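Local coordinates for ethanolamine kinase Pv091845 (Plasmodium vivax, PDB 2QG7), which probably phosphorylates ethanolamine, the first of three steps from ethanolamine to phosphatidylethanolamine, at residues Leu137-Gly142 with Asn176-Glu181. Sequence-based numbering, arbitrary orientation.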
loop_
_atom_site.group_PDB
_atom_site.type_symbol
_atom_site.label_atom_id
_atom_site.label_comp_id
_atom_site.label_asym_id
_atom_site.label_seq_id
_atom_site.Cartn_x
_atom_site.Cartn_y
_atom_site.Cartn_z
ATOM N N LEU D 137 -33.408 -3.932 11.178
ATOM C CA LEU D 137 -31.950 -3.793 11.158
ATOM C C LEU D 137 -31.530 -2.855 12.285
ATOM O O LEU D 137 -32.127 -1.767 12.460
ATOM C CB LEU D 137 -31.488 -3.248 9.793
ATOM C CG LEU D 137 -29.998 -3.169 9.457
ATOM C CD1 LEU D 137 -29.413 -4.563 9.321
ATOM C CD2 LEU D 137 -29.769 -2.381 8.161
ATOM N N ILE D 138 -30.531 -3.274 13.068
ATOM C CA ILE D 138 -29.998 -2.391 14.081
ATOM C C ILE D 138 -28.641 -1.891 13.625
ATOM O O ILE D 138 -27.772 -2.675 13.229
ATOM C CB ILE D 138 -29.905 -3.045 15.480
ATOM C CG1 ILE D 138 -31.280 -3.528 15.941
ATOM C CG2 ILE D 138 -29.328 -2.058 16.496
ATOM C CD1 ILE D 138 -31.251 -4.276 17.260
ATOM N N ARG D 139 -28.486 -0.570 13.672
ATOM C CA ARG D 139 -27.237 0.055 13.333
ATOM C C ARG D 139 -26.697 0.749 14.570
ATOM O O ARG D 139 -27.344 1.634 15.151
ATOM C CB ARG D 139 -27.428 1.046 12.179
ATOM C CG ARG D 139 -26.135 1.597 11.612
ATOM C CD ARG D 139 -26.405 2.753 10.679
ATOM N NE ARG D 139 -27.084 2.333 9.454
ATOM C CZ ARG D 139 -26.484 1.791 8.390
ATOM N NH1 ARG D 139 -27.217 1.450 7.335
ATOM N NH2 ARG D 139 -25.161 1.581 8.365
ATOM N N LEU D 140 -25.506 0.317 14.970
ATOM C CA LEU D 140 -24.831 0.845 16.145
ATOM C C LEU D 140 -23.609 1.602 15.676
ATOM O O LEU D 140 -22.759 1.054 14.964
ATOM C CB LEU D 140 -24.447 -0.293 17.101
ATOM C CG LEU D 140 -25.587 -1.132 17.704
ATOM C CD1 LEU D 140 -25.021 -2.285 18.477
ATOM C CD2 LEU D 140 -26.465 -0.305 18.636
ATOM N N TYR D 141 -23.539 2.871 16.058
ATOM C CA TYR D 141 -22.452 3.752 15.626
ATOM C C TYR D 141 -21.142 3.455 16.360
ATOM O O TYR D 141 -21.163 3.002 17.513
ATOM C CB TYR D 141 -22.828 5.231 15.821
ATOM C CG TYR D 141 -24.223 5.645 15.368
ATOM C CD1 TYR D 141 -24.814 5.089 14.218
ATOM C CD2 TYR D 141 -24.936 6.631 16.081
ATOM C CE1 TYR D 141 -26.077 5.477 13.812
ATOM C CE2 TYR D 141 -26.201 7.032 15.678
ATOM C CZ TYR D 141 -26.765 6.451 14.535
ATOM O OH TYR D 141 -28.021 6.841 14.122
ATOM N N GLY D 142 -20.009 3.718 15.686
ATOM C CA GLY D 142 -18.686 3.641 16.331
ATOM C C GLY D 142 -18.369 4.832 17.245
ATOM O O GLY D 142 -19.258 5.637 17.572
ATOM N N ASN D 176 -26.806 6.507 20.133
ATOM C CA ASN D 176 -25.708 5.597 19.819
ATOM C C ASN D 176 -26.046 4.607 18.685
ATOM O O ASN D 176 -25.248 3.733 18.322
ATOM C CB ASN D 176 -25.186 4.934 21.114
ATOM C CG ASN D 176 -26.129 3.861 21.657
ATOM O OD1 ASN D 176 -25.826 2.686 21.571
ATOM N ND2 ASN D 176 -27.271 4.260 22.190
ATOM N N GLY D 177 -27.217 4.788 18.087
ATOM C CA GLY D 177 -27.585 3.958 16.961
ATOM C C GLY D 177 -28.977 4.217 16.496
ATOM O O GLY D 177 -29.595 5.213 16.889
ATOM N N ARG D 178 -29.485 3.315 15.663
ATOM C CA ARG D 178 -30.862 3.423 15.167
ATOM C C ARG D 178 -31.476 2.076 14.799
ATOM O O ARG D 178 -30.761 1.066 14.640
ATOM C CB ARG D 178 -30.916 4.340 13.933
ATOM C CG ARG D 178 -30.304 3.705 12.679
ATOM C CD ARG D 178 -30.563 4.533 11.460
ATOM N NE ARG D 178 -29.630 5.633 11.365
ATOM C CZ ARG D 178 -28.812 5.846 10.333
ATOM N NH1 ARG D 178 -28.005 6.901 10.368
ATOM N NH2 ARG D 178 -28.801 5.026 9.278
ATOM N N ILE D 179 -32.801 2.077 14.638
ATOM C CA ILE D 179 -33.523 0.911 14.127
ATOM C C ILE D 179 -34.141 1.257 12.771
ATOM O O ILE D 179 -34.961 2.182 12.650
ATOM C CB ILE D 179 -34.641 0.372 15.091
ATOM C CG1 ILE D 179 -34.117 0.224 16.529
ATOM C CG2 ILE D 179 -35.164 -0.970 14.575
ATOM C CD1 ILE D 179 -35.227 0.028 17.598
ATOM N N GLU D 180 -33.761 0.492 11.758
ATOM C CA GLU D 180 -34.146 0.806 10.392
ATOM C C GLU D 180 -34.669 -0.426 9.668
ATOM O O GLU D 180 -34.510 -1.561 10.128
ATOM C CB GLU D 180 -32.977 1.481 9.630
ATOM C CG GLU D 180 -31.755 0.593 9.438
ATOM C CD GLU D 180 -30.534 1.302 8.843
ATOM O OE1 GLU D 180 -30.158 2.401 9.293
ATOM O OE2 GLU D 180 -29.909 0.724 7.925
ATOM N N GLU D 181 -35.309 -0.165 8.534
ATOM C CA GLU D 181 -35.969 -1.162 7.702
ATOM C C GLU D 181 -34.929 -2.019 7.030
ATOM O O GLU D 181 -33.982 -1.504 6.419
ATOM C CB GLU D 181 -36.806 -0.448 6.633
ATOM C CG GLU D 181 -37.835 -1.301 5.942
ATOM C CD GLU D 181 -38.604 -0.556 4.835
ATOM O OE1 GLU D 181 -38.698 -1.125 3.721
ATOM O OE2 GLU D 181 -39.121 0.575 5.069
#
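Arg139 pairs with Arg178, and Leu137 with Glu180, where two neighbouring antiparallel strands run through the middle of a five-stranded sheet. Both are hydrogen-bonded pairs, each joined by two backbone bonds, and Tyr141 N extends the ladder to Asn176 O (3.0 Å). The polar side chains gather on one face. Arg139 grips Glu180 side-on: NE reaches OE1 at 3.1 Å in a nearly straight bond from above the carboxylate plane, while NH1 meets OE2 on its syn side at 2.8 Å. Glu180 OE1 also accepts from Arg178 NH2 (3.0 Å), close to the C-O axis. The acid thus holds the two guanidinium groups, with planes 54° apart, side by side; Arg139 CD lies over one face of the Arg178 group. With CG between its backbone N and carbonyl carbon (chi1 64°), Glu180 lies alongside Leu137, whose CD2 flanks OE2. Arg178 NH1 makes its main salt bridge with Glu154, of helix 151-163.

At the end of the ladder, Tyr141 lays its ring flat against Gly177, a CH-pi contact with CA 3.6 Å from the ring centroid; Gly177 has no side chain, and the strands come close here, with 4.2 Å between Leu140 CA and Gly177 CA. The apolar side chains of Ile138, Leu140 and Ile179, on the face opposite the salt bridges, pack against helix 84-98. A five-stranded antiparallel sheet with a helix packed on it is typical of the N-terminal lobe of the protein-kinase-like fold shared by choline and ethanolamine kinases; a mostly helical lobe follows.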